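Local coordinates for protein 5-Carboxyvanillate Decarboxylase (Novosphingobium aromaticivorans, PDB 4QRN) that probably catalyses the metal-dependent decarboxylation of 5-carboxyvanillate, and here holds manganese together with a nitro-substituted benzoic acid in its active site, at residues Val308-Val313 with Pro317-Cys322; Ala39-Phe44 with Val261-Glu266; Glu124-Ala129 with Pro158-Arg163. All coordinates share one frame; numbering follows the deposited sequence.

How the interactions relate
From the N terminus, strand 38-44 supplies the first half of interaction 2, which stays open until residues 261-266 return to it beyond some 216 residues. Within that long loop the chain opens and closes interaction 3, joining helices 122-142 and 158-170 on the outside of the fold. Interaction 1 follows interaction 2 in series and is local, linking the end of strand 306-309 to helix 316-326. Interactions 1 and 2 meet directly: S311 OG lies 2.7 Å from E41 OE1, probably a hydrogen bond. Interaction 3 touches neither; its centre is about 33 Å from that of interaction 1. Together they sample the metal centre, the barrel wall and the outer helices.

Interaction 1. Residues Val308-Val313 with Pro317-Cys322; sequences VTNSGV and PAIKFC
N310 and I319 come within 6.9 Å of each other at their CA atoms, where the chain leaves strand 306-309, rounds a type II beta turn from N310 to V313 and enters helix 316-326. G312, with a phi of 73°, occupies the third position of that turn, and V313 N closes it with a 2.8 Å hydrogen bond to N310 O. The side chain of N310 adds a second closure: its ND2 donates to V313 O at 3.1 Å, reaching the oxygen from above the carbonyl plane, while OD1 accepts from the backbone N of A334. Over both ends of this bond lies the delta methyl of I319. With CG1 anti to its own carbonyl carbon (chi1 -66°), I319 sends CD1 to 3.7 Å from V313 O and 3.8 Å from N310 ND2. On one flank V313 CG1 meets A318 CB at 3.9 Å; on the other V308 CG1 is 3.8 Å from C322 SG in one of two modelled conformers, a doubtful contact. M264 packs against V308, N310, V313 and I319, and Y270 of the second subunit against A318 and C322. No hydrogen bond crosses between the segments. The chemistry is that of a beta-alpha-beta unit in a barrel wall: an apolar helix face packs against a turn whose polar groups find partners within the turn or in neighbouring segments, not on the helix.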
# COMPACT_ATOMS: atom_id res chain seq x y z
N VAL A 308 8.24 5.47 -13.00
CA VAL A 308 6.84 5.35 -12.62
C VAL A 308 5.94 5.93 -13.67
O VAL A 308 6.26 6.94 -14.31
CB VAL A 308 6.62 6.08 -11.27
CG1 VAL A 308 5.15 6.37 -10.99
CG2 VAL A 308 7.26 5.29 -10.15
N THR A 309 4.79 5.29 -13.85
CA THR A 309 3.72 5.87 -14.66
C THR A 309 2.53 6.19 -13.75
O THR A 309 2.40 5.65 -12.66
CB THR A 309 3.27 4.98 -15.83
OG1 THR A 309 2.31 4.02 -15.35
CG2 THR A 309 4.45 4.29 -16.51
N ASN A 310 1.62 7.03 -14.26
CA ASN A 310 0.40 7.36 -13.52
C ASN A 310 -0.80 6.53 -13.94
O ASN A 310 -1.93 7.00 -13.77
CB ASN A 310 0.05 8.85 -13.64
CG ASN A 310 -0.66 9.15 -14.93
OD1 ASN A 310 -0.20 8.74 -15.99
ND2 ASN A 310 -1.76 9.88 -14.87
N SER A 311 -0.61 5.32 -14.45
CA SER A 311 -1.78 4.53 -14.83
C SER A 311 -2.79 4.46 -13.70
O SER A 311 -2.43 4.21 -12.55
CB SER A 311 -1.37 3.12 -15.27
OG SER A 311 -0.53 2.55 -14.28
N GLY A 312 -4.06 4.72 -14.01
CA GLY A 312 -5.11 4.68 -13.03
C GLY A 312 -5.15 5.83 -12.03
O GLY A 312 -6.04 5.83 -11.15
N VAL A 313 -4.22 6.78 -12.15
CA VAL A 313 -4.08 7.84 -11.15
C VAL A 313 -3.99 9.17 -11.90
O VAL A 313 -2.92 9.78 -12.04
CB VAL A 313 -2.87 7.59 -10.23
CG1 VAL A 313 -2.82 8.69 -9.16
CG2 VAL A 313 -3.01 6.23 -9.55
N PRO A 317 -2.42 15.92 -7.37
CA PRO A 317 -1.59 15.91 -6.15
C PRO A 317 -0.63 14.72 -6.11
O PRO A 317 0.52 14.86 -5.65
CB PRO A 317 -2.63 15.82 -5.02
CG PRO A 317 -3.89 16.31 -5.59
CD PRO A 317 -3.86 16.02 -7.06
N ALA A 318 -1.10 13.55 -6.53
CA ALA A 318 -0.27 12.37 -6.48
C ALA A 318 0.83 12.40 -7.54
O ALA A 318 1.97 12.02 -7.27
CB ALA A 318 -1.10 11.12 -6.62
N ILE A 319 0.49 12.87 -8.74
CA ILE A 319 1.50 13.00 -9.79
C ILE A 319 2.60 13.95 -9.34
O ILE A 319 3.78 13.65 -9.47
CB ILE A 319 0.86 13.48 -11.11
CG1 ILE A 319 -0.10 12.41 -11.64
CG2 ILE A 319 1.93 13.81 -12.12
CD1 ILE A 319 -1.02 12.94 -12.71
N LYS A 320 2.21 15.11 -8.82
CA LYS A 320 3.20 16.10 -8.41
C LYS A 320 4.05 15.59 -7.25
O LYS A 320 5.25 15.86 -7.20
CB LYS A 320 2.52 17.42 -8.04
CG LYS A 320 2.03 18.20 -9.25
CD LYS A 320 1.38 19.52 -8.85
CE LYS A 320 1.14 20.41 -10.07
NZ LYS A 320 0.47 21.69 -9.65
N PHE A 321 3.43 14.88 -6.32
CA PHE A 321 4.17 14.32 -5.19
C PHE A 321 5.25 13.38 -5.72
O PHE A 321 6.43 13.43 -5.34
CB PHE A 321 3.21 13.57 -4.27
CG PHE A 321 3.89 12.92 -3.09
CD1 PHE A 321 4.46 11.67 -3.22
CD2 PHE A 321 3.96 13.56 -1.86
CE1 PHE A 321 5.11 11.06 -2.15
CE2 PHE A 321 4.61 12.96 -0.80
CZ PHE A 321 5.19 11.71 -0.94
N CYS A 322 4.84 12.52 -6.63
CA CYS A 322 5.74 11.52 -7.16
C CYS A 322 6.86 12.20 -7.99
O CYS A 322 8.02 11.78 -7.94
CB CYS A 322 4.90 10.54 -7.97
SG CYS A 322 5.70 9.02 -8.38

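Interaction 2. Residues Ala39-Phe44 with Val261-Glu266; sequences ATEEAF and VGHMGE. With MN (manganese (II) ion), chain E; 1DF (4-hydroxy-3-methoxy-5-nitrobenzoic acid), chain F.
E41 and H263 meet at the manganese-ligand pair, E41 on the metal and H263 on 1DF O11, their side chains crossing at about a right angle with carboxylate and ring planes 72° apart. Metal coordination comes first. E41 OE2 binds the manganese ion, which also takes 1DF O3 at 2.1 Å, 1DF O11 at 2.1 Å and a water; H210 and D336 complete the site. The glutamate chain is extended, its CG anti to the backbone N (chi1 -165°), which carries the carboxylate from strand 38-44 to the metal.

Hydrogen bonds fix the rest. H263 ND1 donates to E266 OE2 at 2.7 Å, nearly straight (167°) and in the ring plane, on the syn side of the carboxylate. At the other end of the ring NE2 bonds to D336 and makes a weak 2.9 Å bond to 1DF O11. E41 OE1, which does not bind the metal, is held by Y208 and S311, and E41 O accepts from the metal-bound water.

Packing is slight: E41 OE1 lies 3.5 Å from G262 CA, an approach that leaves no room for a CB at G262. From H263 to E266 every phi is positive, making a short left-handed helical turn that brings E266 round to the ND1 edge of the imidazole.

As in other amidohydrolases, metal ligands and a histidine gather at the mouth of the barrel. The phenol oxygen and nitro group chelate the ion together, which is consistent with the nitro group standing in for the carboxylate that leaves.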
# COMPACT_ATOMS: atom_id res chain seq x y z
N ALA A 39 0.90 6.93 -24.25
CA ALA A 39 0.32 6.18 -23.15
C ALA A 39 1.16 4.91 -22.92
O ALA A 39 1.29 4.10 -23.82
CB ALA A 39 -1.12 5.83 -23.49
N THR A 40 1.72 4.78 -21.72
CA THR A 40 2.75 3.78 -21.48
C THR A 40 2.34 2.51 -20.72
O THR A 40 3.23 1.73 -20.37
CB THR A 40 3.94 4.41 -20.76
OG1 THR A 40 3.51 4.94 -19.49
CG2 THR A 40 4.59 5.52 -21.59
N GLU A 41 1.03 2.25 -20.52
CA GLU A 41 0.63 1.00 -19.87
C GLU A 41 -0.71 0.51 -20.44
O GLU A 41 -1.73 0.49 -19.76
CB GLU A 41 0.53 1.13 -18.35
CG GLU A 41 0.46 -0.26 -17.67
CD GLU A 41 -0.05 -0.20 -16.24
OE1 GLU A 41 0.62 0.41 -15.40
OE2 GLU A 41 -1.13 -0.77 -15.93
N GLU A 42 -0.69 0.08 -21.69
CA GLU A 42 -1.91 -0.18 -22.46
C GLU A 42 -2.00 -1.66 -22.77
O GLU A 42 -1.00 -2.29 -23.09
CB GLU A 42 -1.89 0.70 -23.72
CG GLU A 42 -1.41 2.14 -23.42
CD GLU A 42 -2.20 2.81 -22.30
OE1 GLU A 42 -3.45 2.82 -22.39
OE2 GLU A 42 -1.57 3.32 -21.31
N ALA A 43 -3.19 -2.24 -22.61
CA ALA A 43 -3.33 -3.69 -22.58
C ALA A 43 -4.05 -4.25 -23.81
O ALA A 43 -4.96 -3.60 -24.37
CB ALA A 43 -4.11 -4.08 -21.34
N PHE A 44 -3.70 -5.49 -24.17
CA PHE A 44 -4.47 -6.25 -25.15
C PHE A 44 -4.53 -7.70 -24.68
O PHE A 44 -3.79 -8.11 -23.78
CB PHE A 44 -3.87 -6.17 -26.56
CG PHE A 44 -2.61 -6.94 -26.72
CD1 PHE A 44 -1.40 -6.36 -26.34
CD2 PHE A 44 -2.61 -8.24 -27.21
CE1 PHE A 44 -0.21 -7.04 -26.42
CE2 PHE A 44 -1.39 -8.96 -27.30
CZ PHE A 44 -0.19 -8.34 -26.90
N VAL A 261 7.11 0.75 -12.95
CA VAL A 261 5.84 0.34 -12.38
C VAL A 261 4.82 1.45 -12.62
O VAL A 261 5.17 2.63 -12.79
CB VAL A 261 5.92 0.01 -10.88
CG1 VAL A 261 6.72 -1.26 -10.63
CG2 VAL A 261 6.50 1.19 -10.10
N GLY A 262 3.57 1.05 -12.64
CA GLY A 262 2.45 1.94 -12.84
C GLY A 262 1.84 2.42 -11.54
O GLY A 262 2.42 2.33 -10.46
N HIS A 263 0.64 3.00 -11.68
CA HIS A 263 -0.21 3.31 -10.54
C HIS A 263 0.54 4.15 -9.52
O HIS A 263 0.42 3.96 -8.31
CB HIS A 263 -0.83 2.02 -9.96
CG HIS A 263 -1.28 1.11 -11.05
ND1 HIS A 263 -0.55 0.00 -11.43
CD2 HIS A 263 -2.27 1.24 -11.97
CE1 HIS A 263 -1.11 -0.54 -12.50
NE2 HIS A 263 -2.15 0.19 -12.85
N MET A 264 1.27 5.15 -10.04
CA MET A 264 1.97 6.12 -9.21
C MET A 264 3.00 5.47 -8.29
O MET A 264 3.36 6.02 -7.24
CB MET A 264 0.97 7.00 -8.42
CG MET A 264 1.24 8.50 -8.48
SD MET A 264 0.87 9.18 -10.13
CE MET A 264 2.48 9.26 -10.87
N GLY A 265 3.57 4.36 -8.74
CA GLY A 265 4.66 3.73 -7.98
C GLY A 265 4.18 2.72 -6.95
O GLY A 265 4.97 2.32 -6.10
N GLU A 266 2.92 2.30 -7.05
CA GLU A 266 2.37 1.26 -6.17
C GLU A 266 2.61 1.64 -4.69
O GLU A 266 2.99 0.82 -3.86
CB GLU A 266 2.94 -0.13 -6.51
CG GLU A 266 2.90 -0.47 -8.02
CD GLU A 266 1.52 -0.68 -8.64
OE1 GLU A 266 0.51 -0.51 -7.94
OE2 GLU A 266 1.46 -1.01 -9.87
MN MN E . -2.71 -2.15 -16.43
C1 1DF F . -7.55 -3.95 -14.23
CO1 1DF F . -6.73 -2.87 -14.08
CO2 1DF F . -7.04 -5.10 -14.88
CM1 1DF F . -5.43 -2.95 -14.68
CM2 1DF F . -5.84 -5.08 -15.56
OM 1DF F . -5.32 -6.15 -16.24
CZ 1DF F . -5.05 -3.94 -15.58
CC 1DF F . -8.92 -3.99 -13.68
CV 1DF F . -5.95 -7.42 -16.03
O1 1DF F . -9.57 -2.87 -13.58
O2 1DF F . -9.41 -5.09 -13.37
O3 1DF F . -4.00 -3.83 -16.34
N 1DF F . -4.42 -2.01 -14.09
O11 1DF F . -3.26 -2.05 -14.39
O22 1DF F . -4.80 -1.28 -13.13
O HOH W 1 -2.28 -2.27 -18.58

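Interaction 3. Residues Glu124-Ala129 with Pro158-Arg163; sequences EARTLA and PEWSAR
R126 and A129, one turn apart on helix 122-142, share a single partner across the contact, the indole of W160 on helix 158-170. The segment begins with E124, which faces the other way: it forms a salt bridge with R55 and packs on V52, tying the helix to helix 47-59. R126, next on the facing side, carries most of the contact. Its aliphatic chain crosses one face of the indole obliquely, with CD 3.7 Å from the centroid of the W160 five-membered ring and 19° off the normal, a CH-pi contact. Just before it, R126 CG stands 3.7 Å from W160 CD2. The chain bends at the CG-CD bond (chi3 -66°), so that NE and the guanidinium leave the indole, the guanidinium turned well away from the ring plane. That lets the charged end reach D123 and D157 in two salt bridges; D157 also accepts from the backbone N of W160, so the same carboxylate serves both helices. W160 CZ2 also rests 3.7 Å from R126 O. Further along, A129 CB comes in obliquely on the six-membered ring, 3.7 Å from W160 CH2. CG anti to the backbone N (chi1 177°) directs the indole toward helix 122-142. Replacing this tryptophan by an alanine is likely to open a gap between the two helices and leave the methylenes of R126 without the ring they lie on. Far from the metal, this is packing between neighbouring outer helices of the barrel: the arginine gives its greasy stem to an aromatic face and its charge to two aspartates.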
# COMPACT_ATOMS: atom_id res chain seq x y z
N GLU A 124 2.99 -25.23 -23.45
CA GLU A 124 1.84 -24.40 -23.78
C GLU A 124 2.15 -22.94 -23.48
O GLU A 124 1.84 -22.05 -24.29
CB GLU A 124 0.59 -24.83 -23.00
CG GLU A 124 -0.66 -24.12 -23.48
CD GLU A 124 -1.92 -24.56 -22.78
OE1 GLU A 124 -1.86 -24.91 -21.58
OE2 GLU A 124 -2.98 -24.55 -23.44
N ALA A 125 2.79 -22.67 -22.34
CA ALA A 125 3.13 -21.29 -21.99
C ALA A 125 4.07 -20.67 -23.02
O ALA A 125 3.83 -19.55 -23.49
CB ALA A 125 3.72 -21.23 -20.60
N ARG A 126 5.13 -21.39 -23.38
CA ARG A 126 6.06 -20.88 -24.37
C ARG A 126 5.38 -20.67 -25.72
O ARG A 126 5.61 -19.67 -26.41
CB ARG A 126 7.26 -21.81 -24.53
CG ARG A 126 8.14 -21.88 -23.27
CD ARG A 126 9.36 -22.74 -23.49
NE ARG A 126 8.99 -24.13 -23.70
CZ ARG A 126 9.22 -25.13 -22.85
NH1 ARG A 126 9.82 -24.93 -21.68
NH2 ARG A 126 8.83 -26.35 -23.17
N THR A 127 4.54 -21.62 -26.13
CA THR A 127 3.89 -21.54 -27.41
C THR A 127 2.94 -20.35 -27.49
O THR A 127 2.93 -19.60 -28.46
CB THR A 127 3.15 -22.84 -27.70
OG1 THR A 127 4.11 -23.90 -27.81
CG2 THR A 127 2.36 -22.78 -29.00
N LEU A 128 2.13 -20.18 -26.45
CA LEU A 128 1.15 -19.10 -26.46
C LEU A 128 1.82 -17.74 -26.31
O LEU A 128 1.35 -16.77 -26.88
CB LEU A 128 0.07 -19.31 -25.40
CG LEU A 128 -0.84 -20.51 -25.69
CD1 LEU A 128 -1.86 -20.64 -24.59
CD2 LEU A 128 -1.54 -20.41 -27.06
N ALA A 129 2.89 -17.66 -25.53
CA ALA A 129 3.62 -16.39 -25.43
C ALA A 129 4.25 -16.04 -26.78
O ALA A 129 4.24 -14.89 -27.19
CB ALA A 129 4.69 -16.48 -24.36
N PRO A 158 12.99 -19.46 -17.15
CA PRO A 158 13.77 -18.22 -17.26
C PRO A 158 14.74 -18.21 -18.43
O PRO A 158 14.98 -17.15 -18.99
CB PRO A 158 14.51 -18.13 -15.91
CG PRO A 158 13.76 -18.98 -15.00
CD PRO A 158 13.13 -20.09 -15.83
N GLU A 159 15.27 -19.36 -18.80
CA GLU A 159 16.21 -19.40 -19.91
C GLU A 159 15.50 -19.16 -21.24
O GLU A 159 15.99 -18.42 -22.10
CB GLU A 159 16.97 -20.72 -19.90
CG GLU A 159 17.88 -20.82 -18.67
CD GLU A 159 18.53 -22.17 -18.52
OE1 GLU A 159 18.71 -22.85 -19.55
OE2 GLU A 159 18.86 -22.53 -17.36
N TRP A 160 14.31 -19.74 -21.42
CA TRP A 160 13.53 -19.45 -22.61
C TRP A 160 13.15 -17.98 -22.62
O TRP A 160 13.20 -17.30 -23.65
CB TRP A 160 12.27 -20.31 -22.71
CG TRP A 160 11.43 -19.94 -23.89
CD1 TRP A 160 11.57 -20.43 -25.16
CD2 TRP A 160 10.37 -18.98 -23.93
NE1 TRP A 160 10.64 -19.84 -25.98
CE2 TRP A 160 9.90 -18.94 -25.25
CE3 TRP A 160 9.76 -18.16 -22.98
CZ2 TRP A 160 8.86 -18.10 -25.65
CZ3 TRP A 160 8.73 -17.31 -23.38
CH2 TRP A 160 8.29 -17.30 -24.70
N SER A 161 12.77 -17.47 -21.45
CA SER A 161 12.37 -16.06 -21.36
C SER A 161 13.51 -15.13 -21.76
O SER A 161 13.29 -14.13 -22.43
CB SER A 161 11.88 -15.74 -19.95
OG SER A 161 10.65 -16.39 -19.66
N ALA A 162 14.74 -15.49 -21.39
CA ALA A 162 15.91 -14.72 -21.80
C ALA A 162 16.04 -14.73 -23.33
O ALA A 162 16.31 -13.70 -23.95
CB ALA A 162 17.16 -15.27 -21.14
N ARG A 163 15.86 -15.90 -23.95
CA ARG A 163 15.89 -15.96 -25.41
C ARG A 163 14.79 -15.10 -26.03
O ARG A 163 15.02 -14.47 -27.08
CB ARG A 163 15.77 -17.41 -25.92
CG ARG A 163 16.95 -18.26 -25.50
CD ARG A 163 16.98 -19.64 -26.15
NE ARG A 163 15.83 -20.51 -25.90
CZ ARG A 163 15.71 -21.37 -24.88
NH1 ARG A 163 16.63 -21.43 -23.91
NH2 ARG A 163 14.64 -22.15 -24.79